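Long-range contacts in probable oxidoreductase protein (PDB 4FB5), which probably acts as a nucleotide-binding oxidoreductase of the Gfo/Idh/MocA family: residues R58-A63 with I90-V95; M110-L115 with E135-T140; Y152-N157 with N343-I348; R179-E184 with V268-R273; H224-I229 with R260-I265. All blocks are in the same frame, centred on the assembly; numbering follows the deposited sequence.

In the fold
Contacts 1 and 2 belong to the Rossmann domain and touch each other, Ile-90 packing on the helix that carries Met-110 and Ala-114. Contact 1 is partly buried and held by charged and polar side chains where a loop meets the strand, whereas contact 2 is a buried, apolar helix pair. Contact 3, whose centre lies about 9 Å from that of the chain, is wholly buried and mixes a lysine-amide bond with leucine and isoleucine packing. Contacts 4 and 5 lie in the same large mixed sheet; strand 266-272 of contact 4 neighbours strand 254-261 of contact 5. Contact 4 is a buried parallel pairing, contact 5 a more peripheral antiparallel one with a bulge; both reach the third subunit.

Contact 1: R58-A63 with I90-V95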
# COMPACT_ATOMS: atom_id res chain seq x y z
N ARG A 58 -20.10 37.77 -1.56
CA ARG A 58 -20.08 38.67 -2.71
C ARG A 58 -18.63 39.10 -2.94
O ARG A 58 -17.93 39.57 -2.00
CB ARG A 58 -21.00 39.89 -2.47
CG ARG A 58 -21.32 40.74 -3.71
CD ARG A 58 -22.49 41.71 -3.44
NE ARG A 58 -22.07 43.00 -2.84
CZ ARG A 58 -21.84 44.13 -3.52
NH1 ARG A 58 -21.94 44.18 -4.85
NH2 ARG A 58 -21.48 45.24 -2.87
N LEU A 59 -18.19 38.90 -4.18
CA LEU A 59 -16.80 39.07 -4.56
C LEU A 59 -16.77 40.42 -5.20
O LEU A 59 -17.29 40.62 -6.31
CB LEU A 59 -16.32 37.97 -5.54
CG LEU A 59 -16.86 36.55 -5.31
CD1 LEU A 59 -16.63 35.62 -6.50
CD2 LEU A 59 -16.33 35.94 -4.02
N VAL A 60 -16.16 41.34 -4.48
CA VAL A 60 -16.31 42.75 -4.73
C VAL A 60 -15.08 43.36 -5.38
O VAL A 60 -15.16 43.90 -6.48
CB VAL A 60 -16.61 43.47 -3.43
CG1 VAL A 60 -16.72 44.97 -3.65
CG2 VAL A 60 -17.90 42.93 -2.83
N HIS A 61 -13.93 43.23 -4.72
CA HIS A 61 -12.73 43.98 -5.09
C HIS A 61 -11.54 43.03 -5.17
O HIS A 61 -11.49 42.06 -4.41
CB HIS A 61 -12.47 45.00 -3.98
CG HIS A 61 -11.95 46.32 -4.46
ND1 HIS A 61 -12.56 47.52 -4.13
CD2 HIS A 61 -10.86 46.64 -5.20
CE1 HIS A 61 -11.87 48.52 -4.65
NE2 HIS A 61 -10.84 48.01 -5.31
N LEU A 62 -10.57 43.35 -6.03
CA LEU A 62 -9.42 42.48 -6.23
C LEU A 62 -8.18 43.26 -6.65
O LEU A 62 -8.28 44.14 -7.47
CB LEU A 62 -9.74 41.43 -7.29
CG LEU A 62 -8.75 40.33 -7.68
CD1 LEU A 62 -9.47 39.24 -8.44
CD2 LEU A 62 -7.61 40.89 -8.52
N ALA A 63 -7.01 42.88 -6.12
CA ALA A 63 -5.76 43.60 -6.37
C ALA A 63 -4.64 42.68 -6.80
O ALA A 63 -4.66 41.51 -6.45
CB ALA A 63 -5.34 44.32 -5.12
N ILE A 90 -8.57 47.92 0.54
CA ILE A 90 -8.68 47.99 1.99
C ILE A 90 -9.48 49.18 2.44
O ILE A 90 -10.13 49.14 3.48
CB ILE A 90 -7.28 48.02 2.62
CG1 ILE A 90 -6.87 46.61 3.02
CG2 ILE A 90 -7.22 48.99 3.82
CD1 ILE A 90 -5.39 46.42 3.32
N ALA A 91 -9.44 50.24 1.65
CA ALA A 91 -10.26 51.41 1.92
C ALA A 91 -11.71 51.09 1.61
O ALA A 91 -12.59 51.41 2.41
CB ALA A 91 -9.79 52.61 1.10
N ASP A 92 -11.94 50.44 0.48
CA ASP A 92 -13.30 50.25 -0.01
C ASP A 92 -14.23 49.84 1.13
O ASP A 92 -13.97 48.84 1.80
CB ASP A 92 -13.34 49.23 -1.14
CG ASP A 92 -14.72 49.11 -1.79
OD1 ASP A 92 -15.76 49.33 -1.13
OD2 ASP A 92 -14.77 48.77 -2.99
N PRO A 93 -15.29 50.63 1.37
CA PRO A 93 -16.32 50.32 2.37
C PRO A 93 -17.30 49.17 2.02
O PRO A 93 -18.06 48.76 2.90
CB PRO A 93 -17.10 51.65 2.49
CG PRO A 93 -16.93 52.29 1.14
CD PRO A 93 -15.48 51.98 0.79
N GLU A 94 -17.31 48.67 0.78
CA GLU A 94 -18.19 47.51 0.47
C GLU A 94 -17.54 46.16 0.86
O GLU A 94 -18.21 45.15 1.03
CB GLU A 94 -18.67 47.52 -0.99
CG GLU A 94 -19.92 48.39 -1.26
CD GLU A 94 -20.41 48.33 -2.70
OE1 GLU A 94 -19.62 48.63 -3.64
OE2 GLU A 94 -21.59 47.99 -2.91
N VAL A 95 -16.22 46.18 1.03
CA VAL A 95 -15.45 45.05 1.54
C VAL A 95 -15.61 44.92 3.06
O VAL A 95 -15.38 45.88 3.79
CB VAL A 95 -13.95 45.23 1.22
CG1 VAL A 95 -13.12 44.20 1.95
CG2 VAL A 95 -13.71 45.17 -0.29
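Strand 58-63 of the Rossmann sheet is met at Arg-58, Val-60 and His-61 by Asp-92, Glu-94 and Val-95, in the loop that leads from helix 86-91 to strand 97-100. A histidine-carboxylate hydrogen bond joins the two: His-61 ND1 donates to Asp-92 OD2 over 2.8 Å, with an N-H...O angle of 146°. OD2 lies in the plane of the imidazole at its edge and is approached on its anti side, while the ring and carboxylate planes stand 81° apart. The far nitrogen, NE2, is bonded to Thr-83, which fixes the rotation of the ring from its other end. Asp-92 also uses OD1 to accept from the backbone N of Glu-94, an Asx turn that shapes the loop and presents OD2 to the strand.

At the more exposed end, Arg-58 NH2 forms a salt bridge with Glu-94 OE2 at 2.8 Å, weak as a hydrogen bond because it is bent. A kink at chi3 (87°) swings the guanidinium round to lie against its own strand, where Val-60 CG2 sits 4.0 Å above one face, toward the rim. Each charge has a second mate: Arg-58 pairs with Glu-80 through NH1, and Glu-94 with Lys-81 through OE1. Between the polar pairs, Val-60 CG1 rests 4.2 Å from Glu-94 CB, and His-61 CB lies 3.9 Å from Val-95 CG2. The loop thus closes a crossover that starts at strand 81-83 and passes over strands 58-63 and 27-31 before entering strand 97-100, the topology of the classical Rossmann fold.

Contact 2: M110-L115 with E135-T140; sequences MAIAAL and ERMLAT
Ile-112 and Leu-115 of helix 107-116 pack against Met-137 and Thr-140 of helix 131-143, two neighbouring helices of the Rossmann domain joined through strand 120-123. The short segments run nearly parallel, 13° apart, with axes 9.6 Å from each other. Ile-112 gives the largest area to the contact. It lies at about a right angle across both partners, with CD1 4.0 Å from Met-137 CG and CG1 3.8 Å from Thr-140 OG1. Leu-115 CB meets the methyl of Thr-140, CG2, at 3.6 Å. Met-137, present as selenomethionine, curls at its last torsion (chi3 65°), which turns the terminal CE back to Ala-111 CB at 3.7 Å.

Further out, Val-121 of strand 120-123 backs Ala-111 and Leu-115, tying the helix to the sheet. Met-137 also touches Phe-367 of helix 367-385, and Leu-115 touches Ser-144 in the loop that follows helix 131-143. The threonine is oriented from within its own helix: its hydroxyl donates to Arg-136 O over 3.1 Å, which leaves CG2 facing the leucine. That carbonyl oxygen takes two bonds, Thr-140 N and Thr-140 OG1 reaching it from opposite faces of its plane.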
# COMPACT_ATOMS: atom_id res chain seq x y z
N MSE A 110 -0.20 44.52 5.14
CA MSE A 110 -1.51 44.50 4.58
C MSE A 110 -2.53 44.11 5.61
O MSE A 110 -3.54 44.79 5.79
CB MSE A 110 -1.53 43.57 3.39
CG MSE A 110 -0.45 43.91 2.36
SE MSE A 110 -0.76 42.96 0.68
CE MSE A 110 0.63 43.73 -0.46
N ALA A 111 -2.26 43.03 6.32
CA ALA A 111 -3.21 42.54 7.31
C ALA A 111 -3.51 43.63 8.35
O ALA A 111 -4.65 43.77 8.80
CB ALA A 111 -2.65 41.31 7.96
N ILE A 112 -2.48 44.37 8.73
CA ILE A 112 -2.60 45.47 9.66
C ILE A 112 -3.39 46.63 9.04
O ILE A 112 -4.39 47.09 9.61
CB ILE A 112 -1.24 45.96 10.12
CG1 ILE A 112 -0.61 44.91 11.04
CG2 ILE A 112 -1.38 47.28 10.85
CD1 ILE A 112 0.83 45.17 11.43
N ALA A 113 -3.00 47.08 7.85
CA ALA A 113 -3.78 48.13 7.24
C ALA A 113 -5.22 47.66 7.16
O ALA A 113 -6.14 48.44 7.33
CB ALA A 113 -3.24 48.48 5.90
N ALA A 114 -5.43 46.37 6.93
CA ALA A 114 -6.79 45.86 6.82
C ALA A 114 -7.51 45.95 8.15
O ALA A 114 -8.61 46.49 8.24
CB ALA A 114 -6.78 44.42 6.32
N LEU A 115 -6.86 45.42 9.19
CA LEU A 115 -7.46 45.39 10.51
C LEU A 115 -7.82 46.79 11.01
O LEU A 115 -8.99 47.05 11.33
CB LEU A 115 -6.53 44.67 11.49
CG LEU A 115 -6.53 43.14 11.30
CD1 LEU A 115 -5.35 42.51 11.99
CD2 LEU A 115 -7.83 42.50 11.78
N GLU A 135 4.14 39.88 16.29
CA GLU A 135 3.66 40.50 17.53
C GLU A 135 2.76 41.68 17.20
O GLU A 135 1.60 41.69 17.60
CB GLU A 135 4.81 40.95 18.43
CG GLU A 135 5.63 39.81 18.95
CD GLU A 135 6.64 40.25 19.98
OE1 GLU A 135 7.68 40.81 19.59
OE2 GLU A 135 6.40 40.02 21.19
N ARG A 136 3.28 42.62 16.41
CA ARG A 136 2.51 43.77 15.95
C ARG A 136 1.23 43.38 15.28
O ARG A 136 0.21 44.04 15.47
CB ARG A 136 3.34 44.60 14.97
CG ARG A 136 3.36 46.10 15.32
CD ARG A 136 4.27 46.91 14.43
NE ARG A 136 5.63 46.36 14.42
CZ ARG A 136 6.30 46.05 13.31
NH1 ARG A 136 5.74 46.25 12.11
NH2 ARG A 136 7.52 45.55 13.39
N MSE A 137 1.26 42.30 14.51
CA MSE A 137 0.04 41.93 13.79
C MSE A 137 -1.03 41.53 14.80
O MSE A 137 -2.22 41.88 14.66
CB MSE A 137 0.31 40.84 12.78
CG MSE A 137 1.28 41.23 11.66
SE MSE A 137 1.81 39.73 10.43
CE MSE A 137 0.03 39.42 9.67
N LEU A 138 -0.60 40.81 15.83
CA LEU A 138 -1.51 40.33 16.84
C LEU A 138 -2.07 41.48 17.70
O LEU A 138 -3.30 41.64 17.87
CB LEU A 138 -0.82 39.29 17.70
CG LEU A 138 -1.74 38.82 18.83
CD1 LEU A 138 -3.05 38.14 18.30
CD2 LEU A 138 -0.92 37.96 19.79
N ALA A 139 -1.14 42.29 18.21
CA ALA A 139 -1.46 43.49 18.96
C ALA A 139 -2.56 44.20 18.20
O ALA A 139 -3.66 44.38 18.75
CB ALA A 139 -0.25 44.38 19.14
N THR A 140 -2.31 44.52 16.92
CA THR A 140 -3.38 45.11 16.14
C THR A 140 -4.64 44.30 16.35
O THR A 140 -5.55 44.78 17.01
CB THR A 140 -3.10 45.21 14.67
OG1 THR A 140 -1.92 45.98 14.44
CG2 THR A 140 -4.27 45.85 13.97

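Contact 3: Y152-N157 with N343-I348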
# COMPACT_ATOMS: atom_id res chain seq x y z
N TYR A 152 -4.00 27.61 7.63
CA TYR A 152 -3.43 26.34 7.96
C TYR A 152 -4.48 25.31 7.58
O TYR A 152 -5.15 24.77 8.45
CB TYR A 152 -3.08 26.27 9.45
CG TYR A 152 -1.84 27.03 9.82
CD1 TYR A 152 -0.59 26.59 9.39
CD2 TYR A 152 -1.89 28.21 10.58
CE1 TYR A 152 0.57 27.30 9.71
CE2 TYR A 152 -0.74 28.93 10.89
CZ TYR A 152 0.49 28.46 10.45
OH TYR A 152 1.67 29.11 10.75
N ASN A 153 -4.62 25.01 6.29
CA ASN A 153 -5.76 24.21 5.81
C ASN A 153 -5.74 22.71 6.12
O ASN A 153 -6.77 22.10 6.25
CB ASN A 153 -5.97 24.41 4.33
CG ASN A 153 -4.68 24.45 3.60
OD1 ASN A 153 -4.26 25.52 3.16
ND2 ASN A 153 -3.99 23.31 3.53
N TYR A 154 -4.56 22.12 6.22
CA TYR A 154 -4.48 20.70 6.53
C TYR A 154 -5.38 20.30 7.70
O TYR A 154 -6.09 19.29 7.61
CB TYR A 154 -3.02 20.28 6.71
CG TYR A 154 -2.33 20.46 5.40
CD1 TYR A 154 -2.73 19.74 4.28
CD2 TYR A 154 -1.32 21.37 5.25
CE1 TYR A 154 -2.13 19.90 3.08
CE2 TYR A 154 -0.72 21.55 4.02
CZ TYR A 154 -1.12 20.81 2.94
OH TYR A 154 -0.52 20.98 1.72
N ILE A 155 -5.36 21.13 8.76
CA ILE A 155 -6.29 21.11 9.92
C ILE A 155 -7.75 20.83 9.60
O ILE A 155 -8.43 20.24 10.41
CB ILE A 155 -6.27 22.49 10.66
CG1 ILE A 155 -4.92 22.78 11.27
CG2 ILE A 155 -7.22 22.57 11.77
CD1 ILE A 155 -4.12 21.53 11.64
N GLN A 156 -8.23 21.24 8.44
CA GLN A 156 -9.66 21.15 8.17
C GLN A 156 -10.11 19.87 7.51
O GLN A 156 -11.32 19.67 7.33
CB GLN A 156 -10.12 22.31 7.27
CG GLN A 156 -9.80 23.69 7.72
CD GLN A 156 -10.41 24.04 9.04
OE1 GLN A 156 -9.86 24.89 9.75
NE2 GLN A 156 -11.53 23.41 9.39
N ASN A 157 -9.18 19.02 7.10
CA ASN A 157 -9.53 17.72 6.51
C ASN A 157 -10.48 17.03 7.45
O ASN A 157 -10.23 17.00 8.64
CB ASN A 157 -8.26 16.87 6.36
CG ASN A 157 -8.47 15.56 5.58
OD1 ASN A 157 -9.58 15.04 5.44
ND2 ASN A 157 -7.37 15.00 5.11
N ASN A 343 -8.31 21.44 -2.78
CA ASN A 343 -9.10 22.69 -2.76
C ASN A 343 -10.32 22.60 -1.83
O ASN A 343 -10.73 23.61 -1.22
CB ASN A 343 -9.54 23.16 -4.16
CG ASN A 343 -8.37 23.24 -5.14
OD1 ASN A 343 -7.20 23.38 -4.75
ND2 ASN A 343 -8.67 23.11 -6.42
N ASP A 344 -10.87 21.39 -1.70
CA ASP A 344 -11.96 21.18 -0.79
C ASP A 344 -11.61 21.65 0.64
O ASP A 344 -12.47 22.15 1.39
CB ASP A 344 -12.48 19.74 -0.90
CG ASP A 344 -13.12 19.43 -2.31
OD1 ASP A 344 -13.75 20.36 -2.90
OD2 ASP A 344 -12.99 18.28 -2.83
N LEU A 345 -10.34 21.55 1.01
CA LEU A 345 -9.91 21.97 2.34
C LEU A 345 -9.95 23.47 2.54
O LEU A 345 -10.01 23.94 3.67
CB LEU A 345 -8.49 21.52 2.60
CG LEU A 345 -8.15 20.05 2.42
CD1 LEU A 345 -6.66 19.94 2.47
CD2 LEU A 345 -8.78 19.21 3.49
N LYS A 346 -9.87 24.24 1.46
CA LYS A 346 -9.93 25.67 1.58
C LYS A 346 -11.37 26.12 1.78
O LYS A 346 -11.61 27.11 2.47
CB LYS A 346 -9.31 26.38 0.38
CG LYS A 346 -8.55 27.67 0.76
CD LYS A 346 -7.28 27.35 1.56
CE LYS A 346 -6.58 28.58 2.13
NZ LYS A 346 -5.14 28.26 2.51
N ILE A 347 -12.32 25.40 1.19
CA ILE A 347 -13.75 25.69 1.33
C ILE A 347 -14.19 25.53 2.79
O ILE A 347 -14.89 26.37 3.35
CB ILE A 347 -14.59 24.74 0.44
CG1 ILE A 347 -14.30 24.96 -1.04
CG2 ILE A 347 -16.06 24.88 0.75
CD1 ILE A 347 -14.99 23.95 -1.97
N ILE A 348 -13.78 24.42 3.41
CA ILE A 348 -14.06 24.17 4.81
C ILE A 348 -13.43 25.27 5.67
O ILE A 348 -14.09 25.85 6.53
CB ILE A 348 -13.52 22.80 5.18
CG1 ILE A 348 -14.35 21.72 4.50
CG2 ILE A 348 -13.48 22.60 6.67
CD1 ILE A 348 -13.65 20.37 4.35
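Lys-346 reaches Asn-153 at a slant, the lysine chain bending at chi2 so that its ammonium comes round to the amide. NZ donates to Asn-153 OD1 at 3.0 Å, in the carbonyl plane and on a lone pair. Asn-153 holds its CG in the crowded position between backbone N and carbonyl carbon (chi1 41°), which also sets ND2 over the centre of the Tyr-154 ring, 3.5 Å above its plane. Lys-346 has a stronger partner in Glu-124, the first residue of the Glu-Lys-Pro sequence characteristic of Gfo/Idh/MocA proteins, and so joins helix 344-358 to that sequence and to the segment leaving the last Rossmann strand, 148-150. A methionine in place of this lysine would probably leave the buried Asn-153 OD1 and the carboxylate of Glu-124 without their shared mate.

Beside this bond, Leu-345 points into the 3-10 turn of 154-156. Its CD2 lies 3.5 Å from Asn-157 CA, and its CD1 comes obliquely to Tyr-154 CD1 at 4.3 Å. Gln-156 and Ile-348 run alongside in opposite senses, with CG2 of the isoleucine 3.4 Å from CB of the glutamine. Asn-157 caps helix 158-168, its OD1 bonded to Val-159 N.

Contact 4: R179-E184 with V268-R273; sequences RVEMDE and VLMANR
Arg-179 to Asp-183 and Val-268 to Asn-272 pair in register as parallel strands of the large mixed sheet of the C-terminal Gfo/Idh/MocA domain. The strand directions differ by only 5°, and the axes lie 4.7 Å apart.

Five backbone hydrogen bonds join the strands. Val-180 N donates to Val-268 O, and Val-180 O accepts from Met-270 N; Met-182 repeats the scheme, its N bonded to Met-270 O at 2.8 Å and its O to Asn-272 N at 2.8 Å. Glu-184 N to Asn-272 O, 3.0 Å, extends the pairing one residue past the strand. Weaker CA-H...O contacts reach the same carbonyl oxygens, such as Ala-271 CA to Met-182 O at 3.2 Å.

Packing differs between the two faces. Val-180 and Leu-269 lie on the face covered by helix 206-221, where Val-180 touches Pro-214 and Leu-218 and Leu-269 touches Leu-215. On the other face Glu-181 and Met-270, a selenomethionine, run side by side in the same sense, and the bend at chi3 of Met-270 brings CE to Glu-181 CG at 3.7 Å.

Charges hold that second face to another copy of the protein, with no ion pair between the two strands themselves. Arg-179 bridges to Asp-183 of the third subunit and to Glu-181 of the third subunit, and Arg-179 of the third subunit returns both bonds; Glu-181 is also bridged by Arg-281 of its own chain. Beside this buried network the carboxylate of Asp-183 stands nearly at right angles (83°) to the amide of Asn-272, its OD1 3.5 Å from Asn-272 CB.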
# COMPACT_ATOMS: atom_id res chain seq x y z
N ARG A 179 5.13 11.20 15.80
CA ARG A 179 6.02 11.44 14.65
C ARG A 179 5.31 12.23 13.57
O ARG A 179 4.15 11.94 13.29
CB ARG A 179 6.45 10.11 14.07
CG ARG A 179 7.48 9.49 14.92
CD ARG A 179 7.67 8.05 14.59
NE ARG A 179 8.30 7.27 15.66
CZ ARG A 179 8.58 5.97 15.56
NH1 ARG A 179 8.26 5.32 14.45
NH2 ARG A 179 9.15 5.28 16.57
N VAL A 180 5.98 13.19 12.92
CA VAL A 180 5.31 14.02 11.88
C VAL A 180 6.23 14.44 10.76
O VAL A 180 7.22 15.05 11.05
CB VAL A 180 4.74 15.30 12.48
CG1 VAL A 180 4.07 16.08 11.44
CG2 VAL A 180 3.71 14.92 13.42
N GLU A 181 5.94 14.14 9.50
CA GLU A 181 6.95 14.38 8.45
C GLU A 181 6.33 15.28 7.46
O GLU A 181 5.24 14.98 7.01
CB GLU A 181 7.36 13.10 7.72
CG GLU A 181 8.22 12.08 8.53
CD GLU A 181 8.23 10.61 7.95
OE1 GLU A 181 8.36 10.44 6.71
OE2 GLU A 181 8.11 9.62 8.73
N MSE A 182 6.97 16.37 7.09
CA MSE A 182 6.48 17.09 5.91
C MSE A 182 7.51 17.21 4.81
O MSE A 182 8.50 17.94 4.98
CB MSE A 182 5.84 18.45 6.19
CG MSE A 182 5.38 19.12 4.89
SE MSE A 182 4.15 20.58 5.18
CE MSE A 182 3.52 21.07 3.38
N ASP A 183 7.25 16.51 3.69
CA ASP A 183 8.18 16.46 2.56
C ASP A 183 7.63 16.81 1.17
O ASP A 183 6.50 16.41 0.78
CB ASP A 183 8.85 15.11 2.50
CG ASP A 183 9.21 14.59 3.84
OD1 ASP A 183 9.84 15.34 4.64
OD2 ASP A 183 8.87 13.40 4.10
N GLU A 184 8.44 17.55 0.43
CA GLU A 184 8.21 17.78 -0.98
C GLU A 184 9.55 17.74 -1.68
O GLU A 184 10.54 17.52 -1.04
CB GLU A 184 7.44 19.09 -1.23
CG GLU A 184 6.17 19.20 -0.40
CD GLU A 184 5.15 20.25 -0.89
OE1 GLU A 184 5.38 20.86 -1.97
OE2 GLU A 184 4.11 20.47 -0.20
N VAL A 268 8.61 13.89 17.34
CA VAL A 268 9.67 14.14 16.37
C VAL A 268 9.03 14.80 15.19
O VAL A 268 7.97 14.36 14.77
CB VAL A 268 10.36 12.87 15.91
CG1 VAL A 268 11.53 13.19 15.01
CG2 VAL A 268 10.87 12.10 17.11
N LEU A 269 9.65 15.87 14.71
CA LEU A 269 9.24 16.60 13.49
C LEU A 269 10.38 16.61 12.44
O LEU A 269 11.54 16.83 12.76
CB LEU A 269 8.83 18.02 13.81
CG LEU A 269 8.07 18.83 12.75
CD1 LEU A 269 7.10 19.74 13.47
CD2 LEU A 269 8.95 19.62 11.77
N MSE A 270 10.04 16.32 11.20
CA MSE A 270 11.01 16.27 10.11
C MSE A 270 10.32 17.04 9.01
O MSE A 270 9.15 16.79 8.73
CB MSE A 270 11.28 14.84 9.70
CG MSE A 270 11.90 14.09 10.82
SE MSE A 270 11.74 12.12 10.83
CE MSE A 270 10.00 11.88 11.76
N ALA A 271 11.03 18.00 8.43
CA ALA A 271 10.49 18.80 7.33
C ALA A 271 11.60 18.82 6.32
O ALA A 271 12.77 18.88 6.69
CB ALA A 271 10.09 20.19 7.78
N ASN A 272 11.25 18.63 5.06
CA ASN A 272 12.27 18.52 4.01
C ASN A 272 11.72 18.98 2.66
O ASN A 272 10.67 18.49 2.21
CB ASN A 272 12.80 17.10 3.98
CG ASN A 272 13.97 16.92 3.02
OD1 ASN A 272 14.21 17.72 2.13
ND2 ASN A 272 14.70 15.81 3.23
N ARG A 273 12.41 19.92 2.03
CA ARG A 273 11.97 20.48 0.76
C ARG A 273 12.78 19.96 -0.42
O ARG A 273 12.58 20.41 -1.55
CB ARG A 273 12.02 22.01 0.81
CG ARG A 273 11.31 22.62 2.00
CD ARG A 273 12.00 23.90 2.46
NE ARG A 273 11.39 25.09 1.87
CZ ARG A 273 12.07 26.18 1.52
NH1 ARG A 273 13.38 26.23 1.71
NH2 ARG A 273 11.43 27.21 0.99

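Contact 5: H224-I229 with R260-I265; sequences HVEAVI and RLDGGI
Glu-226 sends its CG opposite the carbonyl carbon (chi1 -69°) and then runs out extended toward Leu-261 and Asp-262, though the exact placing of its carboxylate is doubtful. With CG1 of Val-225 trans to the backbone N (chi1 177°), CG2 is the methyl that faces Leu-261, 3.7 Å from Leu-261 CD2; the two chains meet at a slant. No hydrogen bond to 260-265 is made by the glutamate carboxylate, and the like charge of Asp-262 nearby would probably disfavour it.

The backbone does the joining. Glu-226 N donates to Arg-260 O at 2.8 Å and Asp-262 N to His-224 O at 3.3 Å, while a looser bond runs from Arg-260 N to Ala-227 O. Glu-226 and Ala-227 both face Arg-260, a classic beta bulge in an antiparallel pair. An alanine in place of Glu-226 would keep CB beside Arg-260 O but, without the rest of the chain, would probably leave the backbone at Leu-261 more open to solvent.

After Leu-261 the chain turns, linking strand 254-261 to strand 266-272. Arg-260 folds back over this turn, with NH1 bonded in its guanidinium plane to Gly-264 O at 2.8 Å, while NH2 bridges to Asp-231 of the third subunit. Strand 225-233 lies between 254-261 and the short strand 390-391, and helix 367-385 packs alongside, Asp-369 taking a hydrogen bond with His-224 and Arg-372 one with Val-225 O.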
# COMPACT_ATOMS: atom_id res chain seq x y z
N HIS A 224 0.45 23.38 21.91
CA HIS A 224 1.67 24.05 21.54
C HIS A 224 2.96 23.32 21.97
O HIS A 224 2.93 22.36 22.72
CB HIS A 224 1.62 25.48 22.05
CG HIS A 224 0.77 26.38 21.22
ND1 HIS A 224 1.07 26.70 19.91
CD2 HIS A 224 -0.37 27.05 21.52
CE1 HIS A 224 0.15 27.52 19.43
NE2 HIS A 224 -0.74 27.76 20.39
N VAL A 225 4.10 23.76 21.45
CA VAL A 225 5.36 23.05 21.64
C VAL A 225 6.14 23.66 22.81
O VAL A 225 6.11 24.89 23.01
CB VAL A 225 6.16 23.15 20.34
CG1 VAL A 225 7.46 22.52 20.49
CG2 VAL A 225 5.42 22.43 19.28
N GLU A 226 6.87 22.85 23.56
CA GLU A 226 7.42 23.37 24.83
C GLU A 226 8.91 23.37 24.96
O GLU A 226 9.46 24.29 25.54
CB GLU A 226 6.75 22.72 26.05
CG GLU A 226 5.28 23.17 26.18
CD GLU A 226 4.43 22.23 27.07
OE1 GLU A 226 5.01 21.40 27.83
OE2 GLU A 226 3.16 22.35 26.99
N ALA A 227 9.57 22.36 24.44
CA ALA A 227 11.00 22.40 24.32
C ALA A 227 11.30 21.81 22.94
O ALA A 227 10.49 21.04 22.44
CB ALA A 227 11.63 21.60 25.40
N VAL A 228 12.42 22.19 22.32
CA VAL A 228 12.80 21.75 20.98
C VAL A 228 14.31 21.64 20.89
O VAL A 228 15.00 22.38 21.56
CB VAL A 228 12.28 22.68 19.84
CG1 VAL A 228 10.75 22.81 19.87
CG2 VAL A 228 12.95 24.07 19.85
N ILE A 229 14.82 20.70 20.10
CA ILE A 229 16.19 20.81 19.66
C ILE A 229 16.34 20.33 18.20
O ILE A 229 15.92 19.21 17.86
CB ILE A 229 17.20 20.13 20.54
CG1 ILE A 229 18.58 20.29 19.89
CG2 ILE A 229 16.92 18.63 20.62
CD1 ILE A 229 19.77 20.27 20.80
N ARG A 260 8.88 18.33 22.80
CA ARG A 260 7.98 17.97 23.87
C ARG A 260 6.78 18.88 23.72
O ARG A 260 6.92 20.08 23.63
CB ARG A 260 8.64 18.21 25.22
CG ARG A 260 9.79 17.26 25.51
CD ARG A 260 9.24 15.97 26.04
NE ARG A 260 10.22 14.90 26.13
CZ ARG A 260 9.93 13.68 26.55
NH1 ARG A 260 8.67 13.37 26.89
NH2 ARG A 260 10.88 12.76 26.61
N LEU A 261 5.59 18.32 23.65
CA LEU A 261 4.44 19.17 23.61
C LEU A 261 3.82 19.26 24.98
O LEU A 261 4.28 18.66 25.97
CB LEU A 261 3.39 18.63 22.66
CG LEU A 261 3.83 18.06 21.33
CD1 LEU A 261 2.78 17.07 20.82
CD2 LEU A 261 4.05 19.19 20.33
N ASP A 262 2.74 20.04 25.00
CA ASP A 262 1.75 20.06 26.05
C ASP A 262 1.53 18.67 26.58
O ASP A 262 1.29 17.72 25.79
CB ASP A 262 0.43 20.56 25.46
CG ASP A 262 -0.09 21.78 26.18
OD1 ASP A 262 -0.38 21.68 27.42
OD2 ASP A 262 -0.23 22.84 25.48
N GLY A 263 1.63 18.54 27.90
CA GLY A 263 1.36 17.26 28.56
C GLY A 263 2.56 16.32 28.65
O GLY A 263 2.39 15.11 28.97
N GLY A 264 3.76 16.86 28.38
CA GLY A 264 4.97 16.04 28.20
C GLY A 264 5.05 15.01 27.05
O GLY A 264 5.97 14.19 27.07
N ILE A 265 4.15 15.07 26.05
CA ILE A 265 4.22 14.18 24.87
C ILE A 265 5.49 14.38 24.06
O ILE A 265 5.88 15.49 23.73
CB ILE A 265 3.10 14.40 23.89
CG1 ILE A 265 1.78 13.91 24.43
CG2 ILE A 265 3.37 13.62 22.64
CD1 ILE A 265 0.65 14.27 23.48